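Local coordinates for xylose isomerase domain protein (Alicyclobacillus acidocaldarius subsp. acidocaldarius, PDB 3U0H) that is a putative isomerase of the xylose isomerase-like TIM-barrel family, at residues Y203-N207 against P246-V251; L222-D226 against V268-L272. All coordinates share one frame; numbering follows the deposited sequence.

Contact 1: residues Y203-N207 against P246-V251; sequences YVHIN and PVAAEV
Val204 and Ala248 join strands 203-206 and 246-249 in parallel, their N-to-C directions 35° apart: Ala248 N donates to Val204 O (3.1 Å) and Ile206 N to Ala248 O (2.8 Å), both N-H groups aimed nearly straight at their acceptors. These bonds bracket His205, which faces Ala248 in the register. With CG anti to the carbonyl carbon (chi1 -70°), the His205 imidazole is turned toward segment 246-251, where Glu250 CB sits over the centre of one ring face, 3.9 Å from the centroid, in a CH-pi contact. Carboxylate and ring planes are 55° apart, and although Glu250 OE1 comes within 3.2 Å of His205 ND1, the angle is too poor for a hydrogen bond; ND1 is instead bonded to Asp179, a like charge close to Glu250 OE1, which has a long, weak ion pair with Arg221. Beyond the strand, Asn207 ND2 donates a more bent bond to Glu250 O (3.1 Å), tying the two strand exits together, and also bonds to Asp179. On the same side of the sheet as His205, Tyr203 OH reaches Ala248 CB at 3.3 Å and is hydrogen-bonded to Asp34, while Pro246 CG meets the edge of the Tyr203 ring. The other side is aliphatic: Ile206 CG2 packs on Val247 CG1 at 3.6 Å, and the Val204 and Val247 side chains run side by side. The strands form a beta-alpha-beta unit of the TIM barrel through helix 231-241, which covers Val204 and Ile206; strand 174-179 flanks 203-206, and strand 5-8 bonds to Val247, closing the barrel.

Contact 2: residues L222-D226 against V268-L272; sequences LLPGD and VRERL
Arg271 reaches from helix 261-280 to the 223-226 turn and grips two acceptors with its guanidinium group. Arg271 NH1 donates to the backbone carbonyl Pro224 O at 2.8 Å, the oxygen lying in the guanidinium plane. The same nitrogen, Arg271 NH1, forms a salt bridge with Asp226 OD1 (2.8 Å), although that hydrogen bond is weak; Arg271 NH2 adds a second bond to Asp226 OD1 at 3.0 Å, on the syn side of the carboxylate. Carboxylate and guanidinium planes stand almost perpendicular, 86° apart, and a single oxygen, OD1, takes both nitrogens, unlike a coplanar two-oxygen pairing. The Arg271 side chain, extended from CG to NE, carries the guanidinium group from the helix to the turn. That turn is a type II beta turn, closed by Asp226 N to Leu223 O, with Gly225 at the position whose backbone angles call for glycine. Inward of the charges, Pro224 CG packs on Val268 CG1 at 3.6 Å, and Pro224 CB meets Leu272 CD2. A methionine in place of Arg271 would probably leave the Asp226 charge and the Pro224 carbonyl without these donors. Because one arginine binds both a turn carbonyl and a nearby carboxylate, the contact fixes the turn against the helix, with Pro224 providing the apolar part.

Overall arrangement
Contacts 1 and 2 have centres 10 Å apart and meet directly. Contact 1 lies about 7 Å from the centre of the chain, contact 2 about 17 Å, so together they run from the barrel wall outward to its helical layer. Ile206 CG2 touches Leu272 CD1 at 3.6 Å, and Ala249 CB touches Val268 CG1 at 3.7 Å; the outward side of the strand pair thus rests on helix 261-280. At the strand exits, Val251 CG2 packs against Leu222 O (3.4 Å). TIM-barrel active sites lie at the C-terminal strand ends, where His205, Asn207 and Glu250 of contact 1 sit. A 1,2-ethanediol, probably from the crystallisation liquor but possibly marking a pocket, lies about 4 Å from the Tyr203 side chain.

Contact 1: residues Y203-N207 against P246-V251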
loop_
_atom_site.group_PDB
_atom_site.type_symbol
_atom_site.label_atom_id
_atom_site.label_comp_id
_atom_site.label_asym_id
_atom_site.label_seq_id
_atom_site.Cartn_x
_atom_site.Cartn_y
_atom_site.Cartn_z
ATOM N N TYR A 203 2.438 5.011 -24.300
ATOM C CA TYR A 203 2.189 4.635 -25.658
ATOM C C TYR A 203 1.800 5.899 -26.418
ATOM O O TYR A 203 1.389 6.881 -25.836
ATOM C CB TYR A 203 1.107 3.518 -25.689
ATOM C CG TYR A 203 0.769 2.863 -27.040
ATOM C CD1 TYR A 203 1.768 2.395 -27.883
ATOM C CD2 TYR A 203 -0.564 2.675 -27.437
ATOM C CE1 TYR A 203 1.456 1.821 -29.106
ATOM C CE2 TYR A 203 -0.896 2.050 -28.652
ATOM C CZ TYR A 203 0.119 1.638 -29.478
ATOM O OH TYR A 203 -0.159 1.036 -30.692
ATOM N N VAL A 204 2.007 5.883 -27.721
ATOM C CA VAL A 204 1.942 7.088 -28.500
ATOM C C VAL A 204 1.136 6.854 -29.760
ATOM O O VAL A 204 1.280 5.810 -30.421
ATOM C CB VAL A 204 3.361 7.561 -28.844
ATOM C CG1 VAL A 204 3.308 8.756 -29.789
ATOM C CG2 VAL A 204 4.098 7.877 -27.539
ATOM N N HIS A 205 0.232 7.787 -30.061
ATOM C CA HIS A 205 -0.458 7.796 -31.339
ATOM C C HIS A 205 -0.041 9.010 -32.119
ATOM O O HIS A 205 0.088 10.112 -31.557
ATOM C CB HIS A 205 -1.970 7.891 -31.177
ATOM C CG HIS A 205 -2.650 6.667 -30.610
ATOM N ND1 HIS A 205 -3.907 6.724 -30.117
ATOM C CD2 HIS A 205 -2.238 5.362 -30.470
ATOM C CE1 HIS A 205 -4.286 5.500 -29.704
ATOM N NE2 HIS A 205 -3.254 4.672 -29.901
ATOM N N ILE A 206 0.076 8.815 -33.442
ATOM C CA ILE A 206 0.292 9.880 -34.412
ATOM C C ILE A 206 -0.800 9.921 -35.550
ATOM O O ILE A 206 -1.418 8.921 -35.858
ATOM C CB ILE A 206 1.751 9.749 -34.928
ATOM C CG1 ILE A 206 2.234 11.069 -35.518
ATOM C CG2 ILE A 206 1.906 8.554 -35.852
ATOM C CD1 ILE A 206 3.738 11.213 -35.622
ATOM N N ASN A 207 -1.028 11.097 -36.152
ATOM C CA ASN A 207 -2.143 11.368 -37.115
ATOM C C ASN A 207 -2.077 12.858 -37.420
ATOM O O ASN A 207 -1.133 13.538 -36.974
ATOM C CB ASN A 207 -3.534 10.990 -36.531
ATOM C CG ASN A 207 -3.649 11.423 -35.085
ATOM O OD1 ASN A 207 -3.495 12.623 -34.800
ATOM N ND2 ASN A 207 -3.757 10.457 -34.164
ATOM N N PRO A 246 6.901 2.170 -29.679
ATOM C CA PRO A 246 6.097 2.266 -30.882
ATOM C C PRO A 246 5.267 3.506 -30.954
ATOM O O PRO A 246 4.716 3.992 -29.927
ATOM C CB PRO A 246 5.155 1.056 -30.771
ATOM C CG PRO A 246 5.106 0.744 -29.308
ATOM C CD PRO A 246 6.526 0.984 -28.888
ATOM N N VAL A 247 5.166 3.994 -32.167
ATOM C CA VAL A 247 4.315 5.122 -32.509
ATOM C C VAL A 247 3.311 4.657 -33.541
ATOM O O VAL A 247 3.658 4.408 -34.709
ATOM C CB VAL A 247 5.180 6.237 -33.076
ATOM C CG1 VAL A 247 4.362 7.424 -33.503
ATOM C CG2 VAL A 247 6.280 6.616 -32.067
ATOM N N ALA A 248 2.050 4.559 -33.117
ATOM C CA ALA A 248 0.998 4.025 -33.990
ATOM C C ALA A 248 0.206 5.094 -34.687
ATOM O O ALA A 248 -0.219 6.063 -34.059
ATOM C CB ALA A 248 0.068 3.158 -33.201
ATOM N N ALA A 249 -0.018 4.913 -35.986
ATOM C CA ALA A 249 -0.864 5.833 -36.747
ATOM C C ALA A 249 -2.333 5.438 -36.579
ATOM O O ALA A 249 -2.877 4.687 -37.409
ATOM C CB ALA A 249 -0.473 5.833 -38.203
ATOM N N GLU A 250 -2.950 5.899 -35.490
ATOM C CA GLU A 250 -4.422 5.769 -35.266
ATOM C C GLU A 250 -5.132 6.879 -36.054
ATOM O O GLU A 250 -5.152 8.042 -35.621
ATOM C CB GLU A 250 -4.831 5.823 -33.774
ATOM C CG GLU A 250 -6.354 5.539 -33.551
ATOM C CD GLU A 250 -6.844 5.535 -32.096
ATOM O OE1 GLU A 250 -6.840 6.586 -31.405
ATOM O OE2 GLU A 250 -7.301 4.462 -31.639
ATOM N N VAL A 251 -5.679 6.516 -37.221
ATOM C CA VAL A 251 -6.340 7.477 -38.103
ATOM C C VAL A 251 -7.821 7.142 -38.161
ATOM O O VAL A 251 -8.269 6.527 -39.117
ATOM C CB VAL A 251 -5.676 7.526 -39.488
ATOM C CG1 VAL A 251 -6.404 8.499 -40.394
ATOM C CG2 VAL A 251 -4.212 7.950 -39.335
#

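Contact 2: residues L222-D226 against V268-L272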
loop_
_atom_site.group_PDB
_atom_site.type_symbol
_atom_site.label_atom_id
_atom_site.label_comp_id
_atom_site.label_asym_id
_atom_site.label_seq_id
_atom_site.Cartn_x
_atom_site.Cartn_y
_atom_site.Cartn_z
ATOM N N LEU A 222 -6.701 12.376 -40.438
ATOM C CA LEU A 222 -5.931 12.246 -41.676
ATOM C C LEU A 222 -4.642 11.450 -41.369
ATOM O O LEU A 222 -4.278 11.220 -40.185
ATOM C CB LEU A 222 -5.608 13.632 -42.198
ATOM C CG LEU A 222 -6.710 14.515 -42.786
ATOM C CD1 LEU A 222 -6.074 15.717 -43.481
ATOM C CD2 LEU A 222 -7.597 13.766 -43.778
ATOM N N LEU A 223 -3.990 11.009 -42.436
ATOM C CA LEU A 223 -2.733 10.308 -42.347
ATOM C C LEU A 223 -1.677 11.231 -41.844
ATOM O O LEU A 223 -1.626 12.378 -42.299
ATOM C CB LEU A 223 -2.267 9.855 -43.716
ATOM C CG LEU A 223 -3.213 8.943 -44.486
ATOM C CD1 LEU A 223 -2.531 8.494 -45.801
ATOM C CD2 LEU A 223 -3.633 7.779 -43.585
ATOM N N PRO A 224 -0.784 10.727 -40.961
ATOM C CA PRO A 224 0.349 11.559 -40.520
ATOM C C PRO A 224 0.990 12.301 -41.694
ATOM O O PRO A 224 1.314 11.682 -42.715
ATOM C CB PRO A 224 1.327 10.547 -39.953
ATOM C CG PRO A 224 0.474 9.388 -39.557
ATOM C CD PRO A 224 -0.596 9.314 -40.590
ATOM N N GLY A 225 1.119 13.620 -41.566
ATOM C CA GLY A 225 1.688 14.426 -42.621
ATOM C C GLY A 225 0.777 14.953 -43.740
ATOM O O GLY A 225 1.252 15.691 -44.599
ATOM N N ASP A 226 -0.506 14.615 -43.773
ATOM C CA ASP A 226 -1.405 15.282 -44.757
ATOM C C ASP A 226 -2.071 16.582 -44.213
ATOM O O ASP A 226 -2.839 17.222 -44.887
ATOM C CB ASP A 226 -2.441 14.292 -45.253
ATOM C CG ASP A 226 -1.834 13.166 -46.099
ATOM O OD1 ASP A 226 -0.781 13.379 -46.730
ATOM O OD2 ASP A 226 -2.432 12.061 -46.161
ATOM N N VAL A 268 2.976 5.541 -44.688
ATOM C CA VAL A 268 3.062 6.143 -43.346
ATOM C C VAL A 268 4.313 5.623 -42.578
ATOM O O VAL A 268 4.931 6.367 -41.823
ATOM C CB VAL A 268 1.732 5.889 -42.569
ATOM C CG1 VAL A 268 1.814 6.374 -41.111
ATOM C CG2 VAL A 268 0.573 6.524 -43.311
ATOM N N ARG A 269 4.676 4.350 -42.762
ATOM C CA ARG A 269 5.955 3.816 -42.239
ATOM C C ARG A 269 7.111 4.709 -42.673
ATOM O O ARG A 269 7.900 5.081 -41.830
ATOM C CB ARG A 269 6.300 2.414 -42.772
ATOM C CG ARG A 269 7.042 1.568 -41.769
ATOM C CD ARG A 269 8.320 0.932 -42.240
ATOM N NE ARG A 269 8.210 0.425 -43.577
ATOM C CZ ARG A 269 8.929 0.805 -44.628
ATOM N NH1 ARG A 269 8.648 0.259 -45.790
ATOM N NH2 ARG A 269 9.894 1.704 -44.550
ATOM N N GLU A 270 7.191 4.969 -43.993
ATOM C CA GLU A 270 8.180 5.882 -44.603
ATOM C C GLU A 270 8.050 7.253 -44.036
ATOM O O GLU A 270 9.006 7.873 -43.655
ATOM C CB GLU A 270 8.000 6.020 -46.115
ATOM C CG GLU A 270 8.618 4.898 -46.916
ATOM C CD GLU A 270 8.052 4.772 -48.348
ATOM O OE1 GLU A 270 7.574 5.783 -48.956
ATOM O OE2 GLU A 270 8.067 3.626 -48.852
ATOM N N ARG A 271 6.839 7.746 -43.996
ATOM C CA ARG A 271 6.654 9.053 -43.443
ATOM C C ARG A 271 7.093 9.168 -41.974
ATOM O O ARG A 271 7.677 10.170 -41.577
ATOM C CB ARG A 271 5.224 9.445 -43.617
ATOM C CG ARG A 271 4.926 9.836 -45.049
ATOM C CD ARG A 271 3.487 10.305 -45.120
ATOM N NE ARG A 271 3.028 10.779 -46.421
ATOM C CZ ARG A 271 1.893 11.447 -46.586
ATOM N NH1 ARG A 271 1.109 11.717 -45.537
ATOM N NH2 ARG A 271 1.512 11.807 -47.805
ATOM N N LEU A 272 6.847 8.138 -41.182
ATOM C CA LEU A 272 7.181 8.198 -39.750
ATOM C C LEU A 272 8.664 7.978 -39.495
ATOM O O LEU A 272 9.212 8.610 -38.619
ATOM C CB LEU A 272 6.354 7.190 -38.931
ATOM C CG LEU A 272 4.863 7.515 -38.860
ATOM C CD1 LEU A 272 4.179 6.657 -37.813
ATOM C CD2 LEU A 272 4.652 9.005 -38.609
#